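Local structure of endo-b-1,4-glucanase (Nasutitermes takasagoensis, 1KS8) at residues 153-158 / 182-187; 162-167 / 219-224; 250-255 / 307-312; 313-318 / 426-431. The protein probably hydrolyses internal beta-1,4-glucosidic linkages in cellulose and related beta-glucans, as a glycoside hydrolase of family 9. One frame throughout, in Å; residues are numbered along the deposited sequence.

Interaction 1. Residues 153-158 / 182-187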
loop_
_atom_site.group_PDB
_atom_site.type_symbol
_atom_site.label_atom_id
_atom_site.label_comp_id
_atom_site.label_asym_id
_atom_site.label_seq_id
_atom_site.Cartn_x
_atom_site.Cartn_y
_atom_site.Cartn_z
ATOM N N GLY A 153 7.580 5.715 -11.651
ATOM C CA GLY A 153 6.844 6.868 -11.167
ATOM C C GLY A 153 6.307 6.696 -9.757
ATOM O O GLY A 153 6.451 7.588 -8.922
ATOM N N GLU A 154 5.689 5.552 -9.477
ATOM C CA GLU A 154 5.149 5.329 -8.142
ATOM C C GLU A 154 6.279 5.275 -7.127
ATOM O O GLU A 154 6.137 5.758 -6.007
ATOM C CB GLU A 154 4.343 4.030 -8.082
ATOM C CG GLU A 154 3.582 3.842 -6.769
ATOM C CD GLU A 154 2.583 4.959 -6.511
ATOM O OE1 GLU A 154 1.769 5.241 -7.416
ATOM O OE2 GLU A 154 2.604 5.555 -5.411
ATOM N N THR A 155 7.405 4.689 -7.520
ATOM C CA THR A 155 8.545 4.601 -6.619
ATOM C C THR A 155 9.111 5.996 -6.359
ATOM O O THR A 155 9.495 6.315 -5.234
ATOM C CB THR A 155 9.634 3.672 -7.190
ATOM O OG1 THR A 155 9.060 2.381 -7.444
ATOM C CG2 THR A 155 10.778 3.510 -6.193
ATOM N N ALA A 156 9.149 6.833 -7.394
ATOM C CA ALA A 156 9.643 8.197 -7.227
ATOM C C ALA A 156 8.724 8.942 -6.253
ATOM O O ALA A 156 9.184 9.713 -5.409
ATOM C CB ALA A 156 9.676 8.908 -8.569
ATOM N N ALA A 157 7.420 8.702 -6.371
ATOM C CA ALA A 157 6.446 9.338 -5.492
ATOM C C ALA A 157 6.664 8.895 -4.050
ATOM O O ALA A 157 6.645 9.712 -3.130
ATOM C CB ALA A 157 5.029 8.986 -5.936
ATOM N N ALA A 158 6.874 7.596 -3.856
ATOM C CA ALA A 158 7.094 7.058 -2.519
ATOM C C ALA A 158 8.346 7.669 -1.900
ATOM O O ALA A 158 8.349 8.053 -0.729
ATOM C CB ALA A 158 7.227 5.536 -2.579
ATOM N N ARG A 182 14.192 12.059 -7.707
ATOM C CA ARG A 182 14.359 12.887 -8.900
ATOM C C ARG A 182 14.827 12.074 -10.102
ATOM O O ARG A 182 14.333 12.251 -11.216
ATOM C CB ARG A 182 15.365 14.009 -8.638
ATOM C CG ARG A 182 14.941 15.005 -7.575
ATOM C CD ARG A 182 15.893 16.192 -7.546
ATOM N NE ARG A 182 15.519 17.178 -6.537
ATOM C CZ ARG A 182 16.080 18.378 -6.424
ATOM N NH1 ARG A 182 17.041 18.744 -7.260
ATOM N NH2 ARG A 182 15.679 19.213 -5.474
ATOM N N GLN A 183 15.790 11.188 -9.872
ATOM C CA GLN A 183 16.332 10.358 -10.937
ATOM C C GLN A 183 15.299 9.374 -11.469
ATOM O O GLN A 183 15.200 9.172 -12.678
ATOM C CB GLN A 183 17.568 9.609 -10.436
ATOM C CG GLN A 183 18.643 10.538 -9.892
ATOM C CD GLN A 183 19.827 9.792 -9.323
ATOM O OE1 GLN A 183 19.674 8.724 -8.730
ATOM N NE2 GLN A 183 21.017 10.362 -9.480
ATOM N N LEU A 184 14.526 8.764 -10.576
ATOM C CA LEU A 184 13.508 7.816 -11.016
ATOM C C LEU A 184 12.394 8.503 -11.793
ATOM O O LEU A 184 11.838 7.917 -12.723
ATOM C CB LEU A 184 12.943 7.042 -9.820
ATOM C CG LEU A 184 13.866 5.904 -9.371
ATOM C CD1 LEU A 184 13.424 5.375 -8.018
ATOM C CD2 LEU A 184 13.857 4.799 -10.420
ATOM N N PHE A 185 12.069 9.742 -11.432
ATOM C CA PHE A 185 11.035 10.457 -12.168
ATOM C C PHE A 185 11.532 10.740 -13.580
ATOM O O PHE A 185 10.794 10.577 -14.546
ATOM C CB PHE A 185 10.673 11.785 -11.508
ATOM C CG PHE A 185 9.687 12.588 -12.308
ATOM C CD1 PHE A 185 8.364 12.171 -12.425
ATOM C CD2 PHE A 185 10.097 13.717 -13.010
ATOM C CE1 PHE A 185 7.462 12.863 -13.233
ATOM C CE2 PHE A 185 9.204 14.417 -13.820
ATOM C CZ PHE A 185 7.885 13.987 -13.934
ATOM N N ASP A 186 12.784 11.174 -13.694
ATOM C CA ASP A 186 13.359 11.462 -15.001
ATOM C C ASP A 186 13.341 10.200 -15.852
ATOM O O ASP A 186 13.009 10.242 -17.033
ATOM C CB ASP A 186 14.788 11.982 -14.847
ATOM C CG ASP A 186 14.835 13.449 -14.465
ATOM O OD1 ASP A 186 15.909 13.915 -14.036
ATOM O OD2 ASP A 186 13.801 14.139 -14.606
ATOM N N PHE A 187 13.697 9.075 -15.240
ATOM C CA PHE A 187 13.696 7.796 -15.938
ATOM C C PHE A 187 12.275 7.485 -16.423
ATOM O O PHE A 187 12.062 7.158 -17.590
ATOM C CB PHE A 187 14.212 6.700 -14.989
ATOM C CG PHE A 187 14.070 5.295 -15.518
ATOM C CD1 PHE A 187 14.316 4.997 -16.855
ATOM C CD2 PHE A 187 13.719 4.259 -14.657
ATOM C CE1 PHE A 187 14.213 3.687 -17.327
ATOM C CE2 PHE A 187 13.616 2.948 -15.118
ATOM C CZ PHE A 187 13.863 2.663 -16.455
#
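The hydroxyl of Thr-155, whose methyl touches Leu-184 of the next helix, is spent inside its own helix: OG1 is hydrogen-bonded to the carbonyl O of Leu-151, one turn earlier. Rotation about the first side-chain bond explains the division of labour, since at -57° OG1 lies beside the backbone N while CG2 stands anti to it. The methyl is thereby available to the neighbour, and Thr-155 CG2 meets Leu-184 CD1 at 3.7 Å, the two side chains passing at a slant. Ala-156 does the rest. Its CB sits 4.0 Å from CB of Leu-184, and the same methyl lies 3.8 Å from the backbone N of Phe-185, so this small residue reaches the main chain opposite. With this alanine contact goes a close approach of the backbones, the CA atoms of Ala-156 and Leu-184 being 5.4 Å apart. Helices 149-165 and 171-190 follow one another in the chain and run nearly antiparallel, their local axes 8.1 Å apart and inclined at 158°, a helical hairpin of the (alpha/alpha)6 fold. The ring of Phe-185 continues past this seam to helix 212-226, where it touches Ala-218 and Leu-222. On another side of helix 149-165, Glu-154 forms a salt bridge with Lys-256 and is hydrogen-bonded to Thr-70 and to the indole NE1 of Trp-217. All four touching residues are buried, yet no hydrogen bond spans the pair of segments. Cohesion here therefore rests on shape and dispersion, the hydroxyl of Thr-155 being satisfied within its own helix.

Interaction 2. Residues 162-167 / 219-224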
loop_
_atom_site.group_PDB
_atom_site.type_symbol
_atom_site.label_atom_id
_atom_site.label_comp_id
_atom_site.label_asym_id
_atom_site.label_seq_id
_atom_site.Cartn_x
_atom_site.Cartn_y
_atom_site.Cartn_z
ATOM N N ALA A 162 8.473 10.107 1.234
ATOM C CA ALA A 162 9.306 9.718 2.363
ATOM C C ALA A 162 10.317 10.810 2.713
ATOM O O ALA A 162 10.631 11.012 3.884
ATOM C CB ALA A 162 10.031 8.409 2.058
ATOM N N SER A 163 10.825 11.520 1.709
ATOM C CA SER A 163 11.802 12.574 1.982
ATOM C C SER A 163 11.178 13.653 2.864
ATOM O O SER A 163 11.864 14.278 3.672
ATOM C CB SER A 163 12.334 13.188 0.677
ATOM O OG SER A 163 11.391 14.051 0.065
ATOM N N ILE A 164 9.875 13.862 2.714
ATOM C CA ILE A 164 9.164 14.848 3.524
ATOM C C ILE A 164 9.040 14.312 4.951
ATOM O O ILE A 164 9.271 15.028 5.923
ATOM C CB ILE A 164 7.756 15.129 2.950
ATOM C CG1 ILE A 164 7.883 15.762 1.562
ATOM C CG2 ILE A 164 6.975 16.047 3.887
ATOM C CD1 ILE A 164 6.566 15.889 0.820
ATOM N N VAL A 165 8.685 13.038 5.069
ATOM C CA VAL A 165 8.540 12.404 6.371
ATOM C C VAL A 165 9.807 12.537 7.218
ATOM O O VAL A 165 9.737 12.817 8.415
ATOM C CB VAL A 165 8.206 10.896 6.214
ATOM C CG1 VAL A 165 8.321 10.182 7.555
ATOM C CG2 VAL A 165 6.805 10.733 5.652
ATOM N N PHE A 166 10.962 12.353 6.587
ATOM C CA PHE A 166 12.240 12.401 7.296
ATOM C C PHE A 166 12.992 13.726 7.238
ATOM O O PHE A 166 14.108 13.831 7.747
ATOM C CB PHE A 166 13.137 11.278 6.772
ATOM C CG PHE A 166 12.629 9.905 7.101
ATOM C CD1 PHE A 166 12.787 9.384 8.379
ATOM C CD2 PHE A 166 11.955 9.151 6.148
ATOM C CE1 PHE A 166 12.279 8.131 8.708
ATOM C CE2 PHE A 166 11.440 7.894 6.466
ATOM C CZ PHE A 166 11.602 7.384 7.747
ATOM N N ARG A 167 12.372 14.731 6.633
ATOM C CA ARG A 167 12.981 16.048 6.486
ATOM C C ARG A 167 13.690 16.581 7.732
ATOM O O ARG A 167 14.800 17.106 7.637
ATOM C CB ARG A 167 11.917 17.048 6.028
ATOM C CG ARG A 167 12.397 18.479 5.876
ATOM C CD ARG A 167 11.259 19.365 5.391
ATOM N NE ARG A 167 10.065 19.208 6.220
ATOM C CZ ARG A 167 8.916 19.844 6.011
ATOM N NH1 ARG A 167 8.794 20.689 4.997
ATOM N NH2 ARG A 167 7.886 19.632 6.820
ATOM N N ALA A 219 5.183 13.672 -10.290
ATOM C CA ALA A 219 5.538 15.078 -10.444
ATOM C C ALA A 219 4.959 15.905 -9.303
ATOM O O ALA A 219 5.628 16.785 -8.762
ATOM C CB ALA A 219 5.035 15.608 -11.785
ATOM N N ALA A 220 3.714 15.621 -8.935
ATOM C CA ALA A 220 3.069 16.350 -7.851
ATOM C C ALA A 220 3.809 16.137 -6.535
ATOM O O ALA A 220 4.050 17.086 -5.791
ATOM C CB ALA A 220 1.615 15.915 -7.718
ATOM N N TRP A 221 4.173 14.891 -6.243
ATOM C CA TRP A 221 4.894 14.600 -5.010
ATOM C C TRP A 221 6.272 15.250 -4.994
ATOM O O TRP A 221 6.720 15.739 -3.958
ATOM C CB TRP A 221 5.013 13.087 -4.797
ATOM C CG TRP A 221 3.812 12.520 -4.103
ATOM C CD1 TRP A 221 2.817 11.764 -4.655
ATOM C CD2 TRP A 221 3.452 12.719 -2.733
ATOM N NE1 TRP A 221 1.855 11.480 -3.709
ATOM C CE2 TRP A 221 2.223 12.056 -2.521
ATOM C CE3 TRP A 221 4.050 13.398 -1.661
ATOM C CZ2 TRP A 221 1.578 12.052 -1.279
ATOM C CZ3 TRP A 221 3.410 13.393 -0.427
ATOM C CH2 TRP A 221 2.186 12.725 -0.248
ATOM N N LEU A 222 6.941 15.265 -6.143
ATOM C CA LEU A 222 8.254 15.893 -6.219
ATOM C C LEU A 222 8.134 17.391 -5.977
ATOM O O LEU A 222 8.999 17.991 -5.348
ATOM C CB LEU A 222 8.904 15.614 -7.574
ATOM C CG LEU A 222 9.671 14.288 -7.595
ATOM C CD1 LEU A 222 10.031 13.917 -9.017
ATOM C CD2 LEU A 222 10.917 14.414 -6.724
ATOM N N TYR A 223 7.059 17.997 -6.468
ATOM C CA TYR A 223 6.864 19.424 -6.245
ATOM C C TYR A 223 6.694 19.665 -4.747
ATOM O O TYR A 223 7.293 20.576 -4.178
ATOM C CB TYR A 223 5.624 19.934 -6.979
ATOM C CG TYR A 223 5.267 21.356 -6.610
ATOM C CD1 TYR A 223 6.163 22.402 -6.835
ATOM C CD2 TYR A 223 4.043 21.655 -6.010
ATOM C CE1 TYR A 223 5.851 23.710 -6.470
ATOM C CE2 TYR A 223 3.721 22.961 -5.642
ATOM C CZ TYR A 223 4.629 23.982 -5.875
ATOM O OH TYR A 223 4.318 25.272 -5.508
ATOM N N ARG A 224 5.874 18.838 -4.109
ATOM C CA ARG A 224 5.631 18.976 -2.682
ATOM C C ARG A 224 6.911 18.825 -1.865
ATOM O O ARG A 224 7.101 19.512 -0.863
ATOM C CB ARG A 224 4.603 17.936 -2.222
ATOM C CG ARG A 224 4.187 18.089 -0.770
ATOM C CD ARG A 224 3.121 17.082 -0.380
ATOM N NE ARG A 224 2.532 17.421 0.910
ATOM C CZ ARG A 224 1.418 16.881 1.388
ATOM N NH1 ARG A 224 0.768 15.965 0.682
ATOM N NH2 ARG A 224 0.941 17.277 2.560
#
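A single methyl, CD1 of Ile-164, makes the closest contacts here, touching both an arginine stem and the rim of a tryptophan. It lies 3.6 Å from CG of Arg-224 and 3.8 Å from CD of the same residue, so it touches the aliphatic part of the chain, and the two side chains cross at about a right angle. Toward Trp-221 it comes at the edge of the indole, near the ring plane, with CD1 of Ile-164 4.2 Å from CZ3. The isoleucine extends to do this: CG1 is placed beside the backbone N (chi1 -64°) and CD1 then continues outward, nearly anti to CA (chi2 171°). The backbones stay well apart, the nearest CA atoms being those of Ile-164 and Arg-224 at 8.2 Å. Helices 149-165 and 212-226 run in much the same direction, with the long antiparallel helix 171-190 coming between them in the chain. Such alternation of direction is the pattern of the (alpha/alpha)6 barrel of family 9, and here the C-terminal parts of helices 149-165 and 212-226 meet. Farther out, the partners of Ile-164 have further partners of their own. The arginine chain is stretched from CG to NE, and its NH2 forms a salt bridge with Asp-78, consistent with a stem held extended. Trp-221 packs edge-to-face with both Trp-217 and Trp-74, contacts that probably limit the rotation of the indole, and Leu-263 of helix 257-268 touches the same residue.

Interaction 3. Residues 250-255 / 307-312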
loop_
_atom_site.group_PDB
_atom_site.type_symbol
_atom_site.label_atom_id
_atom_site.label_comp_id
_atom_site.label_asym_id
_atom_site.label_seq_id
_atom_site.Cartn_x
_atom_site.Cartn_y
_atom_site.Cartn_z
ATOM N N GLY A 250 -11.005 7.429 -8.024
ATOM C CA GLY A 250 -10.569 6.363 -7.145
ATOM C C GLY A 250 -9.111 6.417 -6.744
ATOM O O GLY A 250 -8.316 7.188 -7.287
ATOM N N LEU A 251 -8.771 5.589 -5.765
ATOM C CA LEU A 251 -7.412 5.480 -5.257
ATOM C C LEU A 251 -7.125 3.991 -5.131
ATOM O O LEU A 251 -7.776 3.295 -4.355
ATOM C CB LEU A 251 -7.292 6.145 -3.884
ATOM C CG LEU A 251 -5.955 5.948 -3.162
ATOM C CD1 LEU A 251 -4.836 6.590 -3.967
ATOM C CD2 LEU A 251 -6.032 6.557 -1.771
ATOM N N ASN A 252 -6.164 3.508 -5.911
ATOM C CA ASN A 252 -5.789 2.100 -5.892
ATOM C C ASN A 252 -4.348 1.999 -6.372
ATOM O O ASN A 252 -3.796 2.970 -6.887
ATOM C CB ASN A 252 -6.701 1.297 -6.828
ATOM C CG ASN A 252 -6.624 -0.200 -6.578
ATOM O OD1 ASN A 252 -7.098 -1.002 -7.385
ATOM N ND2 ASN A 252 -6.038 -0.583 -5.453
ATOM N N TRP A 253 -3.740 0.828 -6.212
ATOM C CA TRP A 253 -2.360 0.641 -6.636
ATOM C C TRP A 253 -2.159 0.876 -8.132
ATOM O O TRP A 253 -1.088 1.311 -8.547
ATOM C CB TRP A 253 -1.866 -0.769 -6.279
ATOM C CG TRP A 253 -2.630 -1.870 -6.951
ATOM C CD1 TRP A 253 -3.747 -2.498 -6.480
ATOM C CD2 TRP A 253 -2.369 -2.432 -8.244
ATOM N NE1 TRP A 253 -4.200 -3.414 -7.400
ATOM C CE2 TRP A 253 -3.373 -3.394 -8.491
ATOM C CE3 TRP A 253 -1.386 -2.213 -9.218
ATOM C CZ2 TRP A 253 -3.425 -4.139 -9.676
ATOM C CZ3 TRP A 253 -1.437 -2.957 -10.400
ATOM C CH2 TRP A 253 -2.451 -3.907 -10.614
ATOM N N ASP A 254 -3.182 0.598 -8.938
ATOM C CA ASP A 254 -3.066 0.762 -10.390
ATOM C C ASP A 254 -3.696 2.019 -10.985
ATOM O O ASP A 254 -3.429 2.362 -12.137
ATOM C CB ASP A 254 -3.639 -0.465 -11.110
ATOM C CG ASP A 254 -5.111 -0.682 -10.820
ATOM O OD1 ASP A 254 -5.722 -1.543 -11.488
ATOM O OD2 ASP A 254 -5.656 -0.003 -9.924
ATOM N N SER A 255 -4.537 2.695 -10.216
ATOM C CA SER A 255 -5.185 3.911 -10.693
ATOM C C SER A 255 -5.479 4.794 -9.496
ATOM O O SER A 255 -6.217 4.401 -8.593
ATOM C CB SER A 255 -6.486 3.575 -11.423
ATOM O OG SER A 255 -7.080 4.745 -11.962
ATOM N N ALA A 307 -13.102 0.113 0.015
ATOM C CA ALA A 307 -13.898 0.971 0.893
ATOM C C ALA A 307 -12.995 1.827 1.778
ATOM O O ALA A 307 -13.275 3.006 2.011
ATOM C CB ALA A 307 -14.827 0.124 1.752
ATOM N N ALA A 308 -11.904 1.243 2.270
ATOM C CA ALA A 308 -10.981 1.989 3.115
ATOM C C ALA A 308 -10.216 3.031 2.294
ATOM O O ALA A 308 -9.920 4.118 2.786
ATOM C CB ALA A 308 -10.013 1.039 3.808
ATOM N N ASN A 309 -9.885 2.705 1.046
ATOM C CA ASN A 309 -9.183 3.659 0.190
ATOM C C ASN A 309 -10.093 4.853 -0.065
ATOM O O ASN A 309 -9.647 5.999 -0.057
ATOM C CB ASN A 309 -8.805 3.020 -1.151
ATOM C CG ASN A 309 -7.627 2.076 -1.036
ATOM O OD1 ASN A 309 -7.107 1.845 0.054
ATOM N ND2 ASN A 309 -7.196 1.526 -2.169
ATOM N N ALA A 310 -11.371 4.574 -0.302
ATOM C CA ALA A 310 -12.341 5.633 -0.538
ATOM C C ALA A 310 -12.451 6.475 0.730
ATOM O O ALA A 310 -12.523 7.705 0.663
ATOM C CB ALA A 310 -13.696 5.038 -0.901
ATOM N N ALA A 311 -12.454 5.815 1.885
ATOM C CA ALA A 311 -12.543 6.525 3.156
ATOM C C ALA A 311 -11.375 7.498 3.294
ATOM O O ALA A 311 -11.551 8.626 3.757
ATOM C CB ALA A 311 -12.548 5.537 4.323
ATOM N N PHE A 312 -10.181 7.073 2.890
ATOM C CA PHE A 312 -9.033 7.961 3.000
ATOM C C PHE A 312 -9.162 9.161 2.069
ATOM O O PHE A 312 -8.803 10.276 2.441
ATOM C CB PHE A 312 -7.724 7.232 2.707
ATOM C CG PHE A 312 -6.514 8.063 3.005
ATOM C CD1 PHE A 312 -6.275 8.515 4.299
ATOM C CD2 PHE A 312 -5.646 8.450 1.990
ATOM C CE1 PHE A 312 -5.193 9.345 4.581
ATOM C CE2 PHE A 312 -4.560 9.281 2.263
ATOM C CZ PHE A 312 -4.336 9.728 3.559
#
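Polar contact comes first: the side-chain amide of Asn-309 reaches out from its helix to the backbone of Leu-251, ND2 donating to the carbonyl O at 2.9 Å. The bond is bent, with an N-H...O angle of 139°, and the donor stands 35° out of the carbonyl plane, so the amide approaches from a tilted direction. With CG of Asn-309 anti to its own carbonyl carbon (chi1 -75°), the amide projects from the helix toward the loop, and CB of Asn-309 comes to 3.4 Å from O of Leu-251. The buried amide thus ties down a loop without regular structure. That loop belongs to a calcium site: Asp-254 binds calcium in another structure of this protein, together with Asp-210, Asp-213 and Glu-214, although no metal is bound in this model. The crystal was studied at pH 2.5, and the absence of metal would be consistent with partly protonated carboxylates. Leu-251 of the loop makes the apolar contact with helix 303-319. Its CD2 methyl arrives at the edge of the Phe-312 ring, near the ring plane, 4.2 Å from CD2 of that residue, and also lies 4.0 Å from O of Asn-309. Phe-312 is itself packed edge-to-face with Trp-74, while Tyr-67 of helix 62-78 touches both Leu-251 and Asn-309. Within the loop, weak backbone bonds bring Asn-252 and Ser-255 together, N of Asn-252 lying 2.8 Å from O of Ser-255, and Lys-256 NZ bonds to the carbonyl O of Asn-252.

Interaction 4. Residues 313-318 / 426-431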
loop_
_atom_site.group_PDB
_atom_site.type_symbol
_atom_site.label_atom_id
_atom_site.label_comp_id
_atom_site.label_asym_id
_atom_site.label_seq_id
_atom_site.Cartn_x
_atom_site.Cartn_y
_atom_site.Cartn_z
ATOM N N ILE A 313 -9.667 8.938 0.858
ATOM C CA ILE A 313 -9.853 10.044 -0.074
ATOM C C ILE A 313 -10.838 11.034 0.543
ATOM O O ILE A 313 -10.664 12.246 0.429
ATOM C CB ILE A 313 -10.388 9.549 -1.443
ATOM C CG1 ILE A 313 -9.270 8.821 -2.198
ATOM C CG2 ILE A 313 -10.904 10.726 -2.273
ATOM C CD1 ILE A 313 -8.059 9.692 -2.528
ATOM N N MET A 314 -11.862 10.516 1.213
ATOM C CA MET A 314 -12.856 11.373 1.852
ATOM C C MET A 314 -12.232 12.188 2.977
ATOM O O MET A 314 -12.541 13.370 3.143
ATOM C CB MET A 314 -14.007 10.533 2.404
ATOM C CG MET A 314 -14.892 9.940 1.329
ATOM S SD MET A 314 -16.268 9.022 2.031
ATOM C CE MET A 314 -16.770 8.054 0.613
ATOM N N LEU A 315 -11.356 11.557 3.753
ATOM C CA LEU A 315 -10.693 12.245 4.852
ATOM C C LEU A 315 -9.761 13.332 4.314
ATOM O O LEU A 315 -9.639 14.408 4.907
ATOM C CB LEU A 315 -9.927 11.234 5.711
ATOM C CG LEU A 315 -10.866 10.341 6.533
ATOM C CD1 LEU A 315 -10.141 9.085 7.000
ATOM C CD2 LEU A 315 -11.402 11.131 7.716
ATOM N N GLU A 316 -9.118 13.058 3.181
ATOM C CA GLU A 316 -8.226 14.037 2.569
ATOM C C GLU A 316 -9.054 15.190 2.009
ATOM O O GLU A 316 -8.644 16.351 2.068
ATOM C CB GLU A 316 -7.404 13.385 1.451
ATOM C CG GLU A 316 -6.214 12.582 1.955
ATOM C CD GLU A 316 -5.052 13.465 2.364
ATOM O OE1 GLU A 316 -4.191 13.008 3.145
ATOM O OE2 GLU A 316 -4.990 14.619 1.890
ATOM N N ALA A 317 -10.222 14.864 1.467
ATOM C CA ALA A 317 -11.113 15.876 0.908
ATOM C C ALA A 317 -11.617 16.793 2.016
ATOM O O ALA A 317 -11.725 18.008 1.828
ATOM C CB ALA A 317 -12.286 15.209 0.208
ATOM N N ALA A 318 -11.928 16.211 3.172
ATOM C CA ALA A 318 -12.414 16.988 4.304
ATOM C C ALA A 318 -11.380 18.030 4.720
ATOM O O ALA A 318 -11.734 19.134 5.138
ATOM C CB ALA A 318 -12.738 16.066 5.478
ATOM N N ALA A 426 -5.019 6.734 11.071
ATOM C CA ALA A 426 -4.221 7.834 11.599
ATOM C C ALA A 426 -5.045 9.120 11.564
ATOM O O ALA A 426 -4.987 9.928 12.495
ATOM C CB ALA A 426 -2.950 8.002 10.774
ATOM N N ALA A 427 -5.809 9.307 10.492
ATOM C CA ALA A 427 -6.648 10.492 10.350
ATOM C C ALA A 427 -7.741 10.508 11.419
ATOM O O ALA A 427 -7.999 11.542 12.036
ATOM C CB ALA A 427 -7.272 10.530 8.956
ATOM N N LEU A 428 -8.382 9.365 11.641
ATOM C CA LEU A 428 -9.436 9.294 12.646
ATOM C C LEU A 428 -8.882 9.615 14.029
ATOM O O LEU A 428 -9.536 10.294 14.818
ATOM C CB LEU A 428 -10.088 7.910 12.636
ATOM C CG LEU A 428 -10.882 7.613 11.359
ATOM C CD1 LEU A 428 -11.381 6.176 11.382
ATOM C CD2 LEU A 428 -12.049 8.586 11.233
ATOM N N VAL A 429 -7.675 9.139 14.320
ATOM C CA VAL A 429 -7.060 9.418 15.611
ATOM C C VAL A 429 -6.741 10.908 15.713
ATOM O O VAL A 429 -6.969 11.531 16.753
ATOM C CB VAL A 429 -5.756 8.615 15.813
ATOM C CG1 VAL A 429 -5.076 9.049 17.106
ATOM C CG2 VAL A 429 -6.062 7.126 15.856
ATOM N N ALA A 430 -6.226 11.479 14.626
ATOM C CA ALA A 430 -5.875 12.897 14.603
ATOM C C ALA A 430 -7.096 13.782 14.829
ATOM O O ALA A 430 -6.988 14.872 15.396
ATOM C CB ALA A 430 -5.218 13.249 13.272
ATOM N N LEU A 431 -8.254 13.304 14.384
ATOM C CA LEU A 431 -9.504 14.042 14.523
ATOM C C LEU A 431 -10.155 13.838 15.889
ATOM O O LEU A 431 -11.192 14.437 16.183
ATOM C CB LEU A 431 -10.473 13.625 13.413
ATOM C CG LEU A 431 -10.034 13.969 11.985
ATOM C CD1 LEU A 431 -10.904 13.231 10.983
ATOM C CD2 LEU A 431 -10.116 15.473 11.768
#
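In the (alpha/alpha)6 barrel of family 9 the last helix, 415-430, packs alongside helix 303-319, and Leu-315 is the residue through which segments 313-318 and 426-431 meet. The two helices run in the same general sense, inclined to each other, although more than a hundred residues separate the segments in sequence. Leu-315 enters the contact as a fork. One prong, CD1, presses on the methyl of Ala-427, with CD1 of Leu-315 and CB of Ala-427 3.8 Å apart. The other prong, CD2, is turned to two leucines, lying 4.4 Å from CD2 of Leu-428 and closer to Leu-431. Those three partners stand at positions i, i+1 and i+4 of the second segment, so they form one patch at the end of helix 415-430 and the residue after it. A chi1 of -71° on Leu-315 sets its CG beside the backbone N and anti to the carbonyl carbon, from where both methyls reach that patch. At the small Ala-427 the CA atoms of the two residues are 7.0 Å apart, consistent with its size. Helix 324-341 adds to the packing, Ala-331 touching Leu-315 and Arg-328 touching Leu-431, while Leu-428 also rests on Tyr-5 of helix 5-18. Every atom in direct contact across the segments is carbon, and the seam lies away from the calcium site and the predicted catalytic residues. The backbone N of Leu-431 bonds to O of Ala-427 at 2.9 Å, and its side chain passes that of Leu-315 obliquely, CD1 of Leu-431 resting 3.9 Å from CD2 of Leu-315.

Followed from the N terminus, the chain first closes interaction 1, joining helix 149-165 to the next helix, 171-190. Interaction 2 starts from the same first helix, before interaction 1 has closed, and ends on helix 212-226, so the two cross; they also touch, for Ala-157 packs on Trp-221. The span closed by interaction 2 carries calcium ligands Asp-210, Asp-213 and Glu-214. Interaction 3 follows in series, bringing the loop with the fourth, Asp-254, to helix 303-319. Interaction 4 leaves from that same helix and makes the longest closure, reaching helix 415-430 across the part holding Asp-403 and Glu-412, the predicted active-site residues; Leu-251 packing on Ile-313 connects it with interaction 3.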